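Local coordinates for protein putative phosphinothricin n-acetyltransferase (Acinetobacter baylyi, PDB 2JLM) that probably transfers the acetyl group of acetyl-CoA to the amino group of L-methionine sulfoximine and L-methionine sulfone, as a member of the GNAT acetyltransferase family, at residues 52-64 with 73-85. Numbering follows the deposited sequence.
Sequences WFATKRQNNFPII and LLGFASWGSFRAF
Ser78 OG is gripped from two sides: it donates to Pro62 O at 2.7 Å, in the carbonyl plane, and accepts from Lys56 NZ at 3.1 Å. Serine suits this place, since one small hydroxyl serves both partners where helix 46-58 leads into the antiparallel hairpin of strands 63-68 and 73-81, part of the central sheet of the GNAT fold. With chi1 at -172°, the Ser78 hydroxyl lies anti to its own N, directed at the Pro62 carbonyl. The lysine chain, bent at chi2 and chi4, passes CE over one face of the Trp52 indole, toward its rim, and brings NZ within 2.9 Å of Trp79 O. Further along the strands, paired backbone bonds join Ile64 and Ala77, Ala77 N reaching Ile64 O at 2.8 Å. The Schellman motif at Asn60, with its positive phi, ends the helix. Just after the turn, Phe61 lies between Asn59 CB and Gly80 CA, the latter 3.8 Å from the Phe61 ring centroid; glycine brings bare backbone against the ring. The compact, constrained ring of Pro62 places CG and CD against the Trp79 indole face: Pro62 CG sits 3.5 Å from the centroid of the Trp79 six-membered ring, only 6° off its normal.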
ATOM      1  N   TRP D  52       8.182  13.017 -12.842  1.00 58.59           N
ATOM      2  CA  TRP D  52       7.413  11.950 -13.472  1.00 50.28           C
ATOM      3  C   TRP D  52       7.344  10.740 -12.547  1.00 59.60           C
ATOM      4  O   TRP D  52       6.261  10.231 -12.269  1.00 31.96           O
ATOM      5  CB  TRP D  52       8.058  11.569 -14.805  1.00 61.14           C
ATOM      6  CG  TRP D  52       7.256  10.645 -15.684  1.00 57.81           C
ATOM      7  CD1 TRP D  52       6.257  10.993 -16.549  1.00 58.69           C
ATOM      8  CD2 TRP D  52       7.421   9.227 -15.817  1.00 48.58           C
ATOM      9  NE1 TRP D  52       5.780   9.879 -17.197  1.00 60.08           N
ATOM     10  CE2 TRP D  52       6.480   8.783 -16.767  1.00 33.64           C
ATOM     11  CE3 TRP D  52       8.271   8.290 -15.220  1.00 47.90           C
ATOM     12  CZ2 TRP D  52       6.365   7.447 -17.132  1.00 38.42           C
ATOM     13  CZ3 TRP D  52       8.153   6.960 -15.586  1.00 39.60           C
ATOM     14  CH2 TRP D  52       7.209   6.552 -16.531  1.00 38.93           C
ATOM     15  N   PHE D  53       8.491  10.283 -12.051  1.00 45.64           N
ATOM     16  CA  PHE D  53       8.478   9.130 -11.161  1.00 38.71           C
ATOM     17  C   PHE D  53       7.704   9.432  -9.887  1.00 55.51           C
ATOM     18  O   PHE D  53       6.972   8.580  -9.377  1.00 45.50           O
ATOM     19  CB  PHE D  53       9.894   8.645 -10.853  1.00 44.32           C
ATOM     20  CG  PHE D  53      10.455   7.743 -11.910  1.00 53.93           C
ATOM     21  CD1 PHE D  53      11.267   8.250 -12.912  1.00 54.81           C
ATOM     22  CD2 PHE D  53      10.150   6.395 -11.918  1.00 47.51           C
ATOM     23  CE1 PHE D  53      11.778   7.423 -13.893  1.00 55.95           C
ATOM     24  CE2 PHE D  53      10.658   5.560 -12.898  1.00 54.15           C
ATOM     25  CZ  PHE D  53      11.473   6.075 -13.886  1.00 52.16           C
ATOM     26  N   ALA D  54       7.843  10.661  -9.401  1.00 32.93           N
ATOM     27  CA  ALA D  54       7.196  11.072  -8.160  1.00 63.76           C
ATOM     28  C   ALA D  54       5.679  10.988  -8.281  1.00 27.12           C
ATOM     29  O   ALA D  54       5.004  10.401  -7.428  1.00 42.54           O
ATOM     30  CB  ALA D  54       7.628  12.482  -7.774  1.00 49.29           C
ATOM     31  N   THR D  55       5.151  11.575  -9.349  1.00 43.37           N
ATOM     32  CA  THR D  55       3.717  11.540  -9.624  1.00 33.56           C
ATOM     33  C   THR D  55       3.173  10.116  -9.582  1.00 42.72           C
ATOM     34  O   THR D  55       2.138   9.843  -8.964  1.00 45.07           O
ATOM     35  CB  THR D  55       3.400  12.189 -10.988  1.00 45.53           C
ATOM     36  OG1 THR D  55       3.727  13.584 -10.938  1.00 38.02           O
ATOM     37  CG2 THR D  55       1.915  12.026 -11.347  1.00 24.32           C
ATOM     38  N   LYS D  56       3.882   9.195 -10.222  1.00 49.77           N
ATOM     39  CA  LYS D  56       3.382   7.829 -10.315  1.00 46.78           C
ATOM     40  C   LYS D  56       3.429   7.105  -8.980  1.00 35.55           C
ATOM     41  O   LYS D  56       2.543   6.301  -8.681  1.00 39.40           O
ATOM     42  CB  LYS D  56       4.081   7.059 -11.442  1.00 38.60           C
ATOM     43  CG  LYS D  56       3.396   7.314 -12.791  1.00 34.80           C
ATOM     44  CD  LYS D  56       4.339   7.254 -13.961  1.00 36.10           C
ATOM     45  CE  LYS D  56       3.698   7.894 -15.185  1.00 30.52           C
ATOM     46  NZ  LYS D  56       2.268   7.504 -15.322  1.00 28.77           N
ATOM     47  N   ARG D  57       4.448   7.417  -8.176  1.00 40.51           N
ATOM     48  CA  ARG D  57       4.580   6.871  -6.823  1.00 35.19           C
ATOM     49  C   ARG D  57       3.453   7.362  -5.930  1.00 43.80           C
ATOM     50  O   ARG D  57       2.696   6.568  -5.372  1.00 31.89           O
ATOM     51  CB  ARG D  57       5.914   7.283  -6.191  1.00 49.68           C
ATOM     52  CG  ARG D  57       7.064   6.330  -6.440  1.00 53.39           C
ATOM     53  CD  ARG D  57       8.260   6.668  -5.547  1.00 57.33           C
ATOM     54  NE  ARG D  57       8.789   8.007  -5.802  1.00 53.84           N
ATOM     55  CZ  ARG D  57       9.776   8.274  -6.655  1.00 64.66           C
ATOM     56  NH1 ARG D  57      10.348   7.292  -7.341  1.00 47.93           N
ATOM     57  NH2 ARG D  57      10.193   9.524  -6.825  1.00 59.39           N
ATOM     58  N   GLN D  58       3.365   8.680  -5.783  1.00 48.69           N
ATOM     59  CA  GLN D  58       2.318   9.303  -4.983  1.00 38.51           C
ATOM     60  C   GLN D  58       0.954   8.703  -5.311  1.00 54.06           C
ATOM     61  O   GLN D  58       0.161   8.422  -4.414  1.00 45.06           O
ATOM     62  CB  GLN D  58       2.312  10.820  -5.217  1.00 51.07           C
ATOM     63  CG  GLN D  58       1.009  11.527  -4.850  1.00 79.79           C
ATOM     64  CD  GLN D  58       0.973  12.024  -3.412  1.00102.71           C
ATOM     65  OE1 GLN D  58       1.541  11.407  -2.507  1.00 74.20           O
ATOM     66  NE2 GLN D  58       0.293  13.148  -3.196  1.00 92.78           N
ATOM     67  N   ASN D  59       0.695   8.477  -6.597  1.00 43.03           N
ATOM     68  CA  ASN D  59      -0.629   8.057  -7.035  1.00 36.53           C
ATOM     69  C   ASN D  59      -0.816   6.558  -7.168  1.00 44.59           C
ATOM     70  O   ASN D  59      -1.903   6.090  -7.529  1.00 40.85           O
ATOM     71  CB  ASN D  59      -0.969   8.716  -8.364  1.00 54.07           C
ATOM     72  CG  ASN D  59      -1.256  10.182  -8.218  1.00 42.02           C
ATOM     73  OD1 ASN D  59      -2.238  10.570  -7.588  1.00 45.00           O
ATOM     74  ND2 ASN D  59      -0.402  11.013  -8.804  1.00 46.56           N
ATOM     75  N   ASN D  60       0.238   5.801  -6.898  1.00 38.83           N
ATOM     76  CA  ASN D  60       0.140   4.358  -7.011  1.00 41.97           C
ATOM     77  C   ASN D  60      -0.168   3.987  -8.469  1.00 37.72           C
ATOM     78  O   ASN D  60      -0.901   3.041  -8.747  1.00 38.34           O
ATOM     79  CB  ASN D  60      -0.947   3.839  -6.062  1.00 53.30           C
ATOM     80  CG  ASN D  60      -0.896   2.339  -5.869  1.00 76.16           C
ATOM     81  OD1 ASN D  60       0.143   1.780  -5.514  1.00104.29           O
ATOM     82  ND2 ASN D  60      -2.027   1.677  -6.088  1.00 69.67           N
ATOM     83  N   PHE D  61       0.383   4.766  -9.395  1.00 31.22           N
ATOM     84  CA  PHE D  61       0.304   4.453 -10.815  1.00 32.52           C
ATOM     85  C   PHE D  61       1.370   3.430 -11.179  1.00 28.32           C
ATOM     86  O   PHE D  61       2.561   3.648 -10.926  1.00 26.06           O
ATOM     87  CB  PHE D  61       0.499   5.713 -11.658  1.00 24.02           C
ATOM     88  CG  PHE D  61      -0.635   6.700 -11.548  1.00 16.98           C
ATOM     89  CD1 PHE D  61      -1.912   6.277 -11.207  1.00 28.93           C
ATOM     90  CD2 PHE D  61      -0.426   8.036 -11.812  1.00 17.43           C
ATOM     91  CE1 PHE D  61      -2.956   7.182 -11.116  1.00 19.39           C
ATOM     92  CE2 PHE D  61      -1.464   8.951 -11.724  1.00 24.34           C
ATOM     93  CZ  PHE D  61      -2.730   8.521 -11.377  1.00 22.98           C
ATOM     94  N   PRO D  62       0.955   2.307 -11.775  1.00 24.97           N
ATOM     95  CA  PRO D  62       1.934   1.259 -12.085  1.00 25.08           C
ATOM     96  C   PRO D  62       2.872   1.672 -13.215  1.00 30.73           C
ATOM     97  O   PRO D  62       2.492   2.453 -14.090  1.00 33.39           O
ATOM     98  CB  PRO D  62       1.058   0.082 -12.525  1.00 16.52           C
ATOM     99  CG  PRO D  62      -0.210   0.714 -13.017  1.00 38.00           C
ATOM    100  CD  PRO D  62      -0.403   1.979 -12.242  1.00 30.74           C
ATOM    101  N   ILE D  63       4.100   1.173 -13.179  1.00 36.93           N
ATOM    102  CA  ILE D  63       4.987   1.250 -14.333  1.00 32.00           C
ATOM    103  C   ILE D  63       5.489  -0.165 -14.595  1.00 44.18           C
ATOM    104  O   ILE D  63       6.322  -0.682 -13.850  1.00 42.15           O
ATOM    105  CB  ILE D  63       6.176   2.205 -14.105  1.00 42.77           C
ATOM    106  CG1 ILE D  63       5.726   3.489 -13.398  1.00 24.87           C
ATOM    107  CG2 ILE D  63       6.851   2.558 -15.426  1.00 22.33           C
ATOM    108  CD1 ILE D  63       6.880   4.459 -13.157  1.00 28.21           C
ATOM    109  N   ILE D  64       4.957  -0.797 -15.635  1.00 28.26           N
ATOM    110  CA  ILE D  64       5.277  -2.186 -15.939  1.00 24.89           C
ATOM    111  C   ILE D  64       6.281  -2.273 -17.084  1.00 36.01           C
ATOM    112  O   ILE D  64       6.034  -1.778 -18.183  1.00 30.02           O
ATOM    113  CB  ILE D  64       4.013  -2.990 -16.290  1.00 24.49           C
ATOM    114  CG1 ILE D  64       2.994  -2.916 -15.148  1.00 23.67           C
ATOM    115  CG2 ILE D  64       4.356  -4.437 -16.560  1.00 26.28           C
ATOM    116  CD1 ILE D  64       1.675  -3.672 -15.442  1.00 21.92           C
ATOM    117  N   LEU D  73      16.031  -2.805 -20.544  1.00 40.70           N
ATOM    118  CA  LEU D  73      14.624  -2.418 -20.592  1.00 33.48           C
ATOM    119  C   LEU D  73      14.134  -2.379 -22.037  1.00 35.32           C
ATOM    120  O   LEU D  73      14.541  -1.514 -22.812  1.00 31.69           O
ATOM    121  CB  LEU D  73      14.407  -1.065 -19.911  1.00 23.44           C
ATOM    122  CG  LEU D  73      12.948  -0.655 -19.685  1.00 39.62           C
ATOM    123  CD1 LEU D  73      12.250  -1.570 -18.680  1.00 26.00           C
ATOM    124  CD2 LEU D  73      12.881   0.783 -19.231  1.00 28.89           C
ATOM    125  N   LEU D  74      13.273  -3.332 -22.392  1.00 26.11           N
ATOM    126  CA  LEU D  74      12.754  -3.447 -23.757  1.00 37.34           C
ATOM    127  C   LEU D  74      11.638  -2.446 -24.028  1.00 45.46           C
ATOM    128  O   LEU D  74      11.353  -2.113 -25.175  1.00 31.42           O
ATOM    129  CB  LEU D  74      12.242  -4.862 -24.031  1.00 26.92           C
ATOM    130  CG  LEU D  74      13.294  -5.967 -23.934  1.00 41.61           C
ATOM    131  CD1 LEU D  74      12.816  -7.217 -24.657  1.00 23.82           C
ATOM    132  CD2 LEU D  74      14.619  -5.495 -24.520  1.00 41.68           C
ATOM    133  N   GLY D  75      11.011  -1.965 -22.963  1.00 40.44           N
ATOM    134  CA  GLY D  75       9.888  -1.065 -23.095  1.00 33.48           C
ATOM    135  C   GLY D  75       9.068  -1.120 -21.832  1.00 26.22           C
ATOM    136  O   GLY D  75       9.288  -1.990 -20.984  1.00 25.69           O
ATOM    137  N   PHE D  76       8.131  -0.190 -21.700  1.00 20.24           N
ATOM    138  CA  PHE D  76       7.313  -0.095 -20.496  1.00 32.71           C
ATOM    139  C   PHE D  76       5.894   0.391 -20.795  1.00 30.11           C
ATOM    140  O   PHE D  76       5.615   0.950 -21.856  1.00 29.65           O
ATOM    141  CB  PHE D  76       7.988   0.812 -19.460  1.00 22.97           C
ATOM    142  CG  PHE D  76       8.046   2.255 -19.861  1.00 32.63           C
ATOM    143  CD1 PHE D  76       7.110   3.158 -19.385  1.00 43.75           C
ATOM    144  CD2 PHE D  76       9.034   2.711 -20.723  1.00 40.35           C
ATOM    145  CE1 PHE D  76       7.159   4.496 -19.760  1.00 31.01           C
ATOM    146  CE2 PHE D  76       9.086   4.043 -21.100  1.00 43.15           C
ATOM    147  CZ  PHE D  76       8.147   4.935 -20.619  1.00 37.65           C
ATOM    148  N   ALA D  77       4.986   0.147 -19.865  1.00 33.92           N
ATOM    149  CA  ALA D  77       3.627   0.636 -20.003  1.00 27.91           C
ATOM    150  C   ALA D  77       3.245   1.243 -18.674  1.00 38.44           C
ATOM    151  O   ALA D  77       3.793   0.876 -17.638  1.00 29.62           O
ATOM    152  CB  ALA D  77       2.677  -0.487 -20.370  1.00 17.17           C
ATOM    153  N   SER D  78       2.312   2.181 -18.699  1.00 25.91           N
ATOM    154  CA  SER D  78       1.945   2.877 -17.484  1.00 24.48           C
ATOM    155  C   SER D  78       0.599   3.559 -17.694  1.00 32.92           C
ATOM    156  O   SER D  78       0.088   3.592 -18.813  1.00 20.12           O
ATOM    157  CB  SER D  78       3.021   3.905 -17.150  1.00 21.44           C
ATOM    158  OG  SER D  78       2.796   4.493 -15.879  1.00 32.30           O
ATOM    159  N   TRP D  79       0.013   4.082 -16.621  1.00 23.34           N
ATOM    160  CA  TRP D  79      -1.136   4.975 -16.760  1.00 30.05           C
ATOM    161  C   TRP D  79      -1.056   6.152 -15.801  1.00 22.46           C
ATOM    162  O   TRP D  79      -0.242   6.170 -14.887  1.00 33.82           O
ATOM    163  CB  TRP D  79      -2.476   4.237 -16.629  1.00 13.22           C
ATOM    164  CG  TRP D  79      -2.830   3.788 -15.250  1.00 21.29           C
ATOM    165  CD1 TRP D  79      -2.980   4.575 -14.144  1.00 20.36           C
ATOM    166  CD2 TRP D  79      -3.118   2.447 -14.829  1.00 14.70           C
ATOM    167  NE1 TRP D  79      -3.321   3.810 -13.061  1.00 20.25           N
ATOM    168  CE2 TRP D  79      -3.413   2.500 -13.453  1.00 26.75           C
ATOM    169  CE3 TRP D  79      -3.141   1.211 -15.476  1.00 28.48           C
ATOM    170  CZ2 TRP D  79      -3.729   1.365 -12.717  1.00 22.29           C
ATOM    171  CZ3 TRP D  79      -3.453   0.086 -14.743  1.00 24.50           C
ATOM    172  CH2 TRP D  79      -3.742   0.169 -13.376  1.00 27.19           C
ATOM    173  N   GLY D  80      -1.889   7.150 -16.053  1.00 29.65           N
ATOM    174  CA  GLY D  80      -1.995   8.317 -15.210  1.00 16.19           C
ATOM    175  C   GLY D  80      -3.422   8.825 -15.273  1.00 33.12           C
ATOM    176  O   GLY D  80      -4.311   8.176 -15.834  1.00 21.55           O
ATOM    177  N   SER D  81      -3.649   9.999 -14.711  1.00 23.66           N
ATOM    178  CA  SER D  81      -4.972  10.592 -14.758  1.00 38.24           C
ATOM    179  C   SER D  81      -5.371  10.830 -16.214  1.00 20.66           C
ATOM    180  O   SER D  81      -4.537  11.229 -17.024  1.00 29.86           O
ATOM    181  CB  SER D  81      -4.976  11.913 -13.981  1.00 28.05           C
ATOM    182  OG  SER D  81      -6.285  12.240 -13.551  1.00 65.94           O
ATOM    183  N   PHE D  82      -6.629  10.559 -16.554  1.00 28.98           N
ATOM    184  CA  PHE D  82      -7.163  10.964 -17.852  1.00 24.37           C
ATOM    185  C   PHE D  82      -7.578  12.447 -17.828  1.00 27.24           C
ATOM    186  O   PHE D  82      -7.052  13.253 -18.581  1.00 18.65           O
ATOM    187  CB  PHE D  82      -8.333  10.078 -18.287  1.00 14.28           C
ATOM    188  CG  PHE D  82      -9.059  10.582 -19.519  1.00 34.24           C
ATOM    189  CD1 PHE D  82     -10.438  10.784 -19.498  1.00 13.68           C
ATOM    190  CD2 PHE D  82      -8.362  10.855 -20.701  1.00 23.33           C
ATOM    191  CE1 PHE D  82     -11.113  11.250 -20.641  1.00 16.92           C
ATOM    192  CE2 PHE D  82      -9.025  11.325 -21.844  1.00 21.42           C
ATOM    193  CZ  PHE D  82     -10.405  11.519 -21.813  1.00 23.39           C
ATOM    194  N   ARG D  83      -8.512  12.807 -16.958  1.00 24.85           N
ATOM    195  CA  ARG D  83      -8.856  14.216 -16.781  1.00 18.12           C
ATOM    196  C   ARG D  83      -8.845  14.564 -15.294  1.00 37.56           C
ATOM    197  O   ARG D  83      -9.257  13.755 -14.458  1.00 23.35           O
ATOM    198  CB  ARG D  83     -10.199  14.545 -17.458  1.00 22.87           C
ATOM    199  CG  ARG D  83     -10.090  14.605 -18.989  1.00 29.02           C
ATOM    200  CD  ARG D  83     -11.444  14.626 -19.710  1.00 23.80           C
ATOM    201  NE  ARG D  83     -12.289  15.748 -19.295  1.00 21.51           N
ATOM    202  CZ  ARG D  83     -12.058  17.015 -19.617  1.00 19.38           C
ATOM    203  NH1 ARG D  83     -10.986  17.334 -20.333  1.00 21.32           N
ATOM    204  NH2 ARG D  83     -12.881  17.967 -19.202  1.00 21.31           N
ATOM    205  N   ALA D  84      -8.357  15.758 -14.973  1.00 34.38           N
ATOM    206  CA  ALA D  84      -8.079  16.149 -13.589  1.00 46.22           C
ATOM    207  C   ALA D  84      -9.300  16.675 -12.833  1.00 40.20           C
ATOM    208  O   ALA D  84      -9.350  17.845 -12.456  1.00 32.97           O
ATOM    209  CB  ALA D  84      -6.964  17.180 -13.562  1.00 45.17           C
ATOM    210  N   PHE D  85     -10.285  15.812 -12.620  1.00 29.44           N
ATOM    211  CA  PHE D  85     -11.485  16.175 -11.874  1.00 23.05           C
ATOM    212  C   PHE D  85     -11.954  14.955 -11.121  1.00 26.41           C
ATOM    213  O   PHE D  85     -11.787  13.830 -11.603  1.00 24.54           O
ATOM    214  CB  PHE D  85     -12.597  16.653 -12.798  1.00 35.04           C
ATOM    215  CG  PHE D  85     -12.279  17.916 -13.529  1.00 39.58           C
ATOM    216  CD1 PHE D  85     -11.583  17.880 -14.727  1.00 42.64           C
ATOM    217  CD2 PHE D  85     -12.699  19.139 -13.035  1.00 66.30           C
ATOM    218  CE1 PHE D  85     -11.293  19.047 -15.407  1.00 49.39           C
ATOM    219  CE2 PHE D  85     -12.416  20.311 -13.714  1.00 62.22           C
ATOM    220  CZ  PHE D  85     -11.712  20.264 -14.902  1.00 50.14           C
TER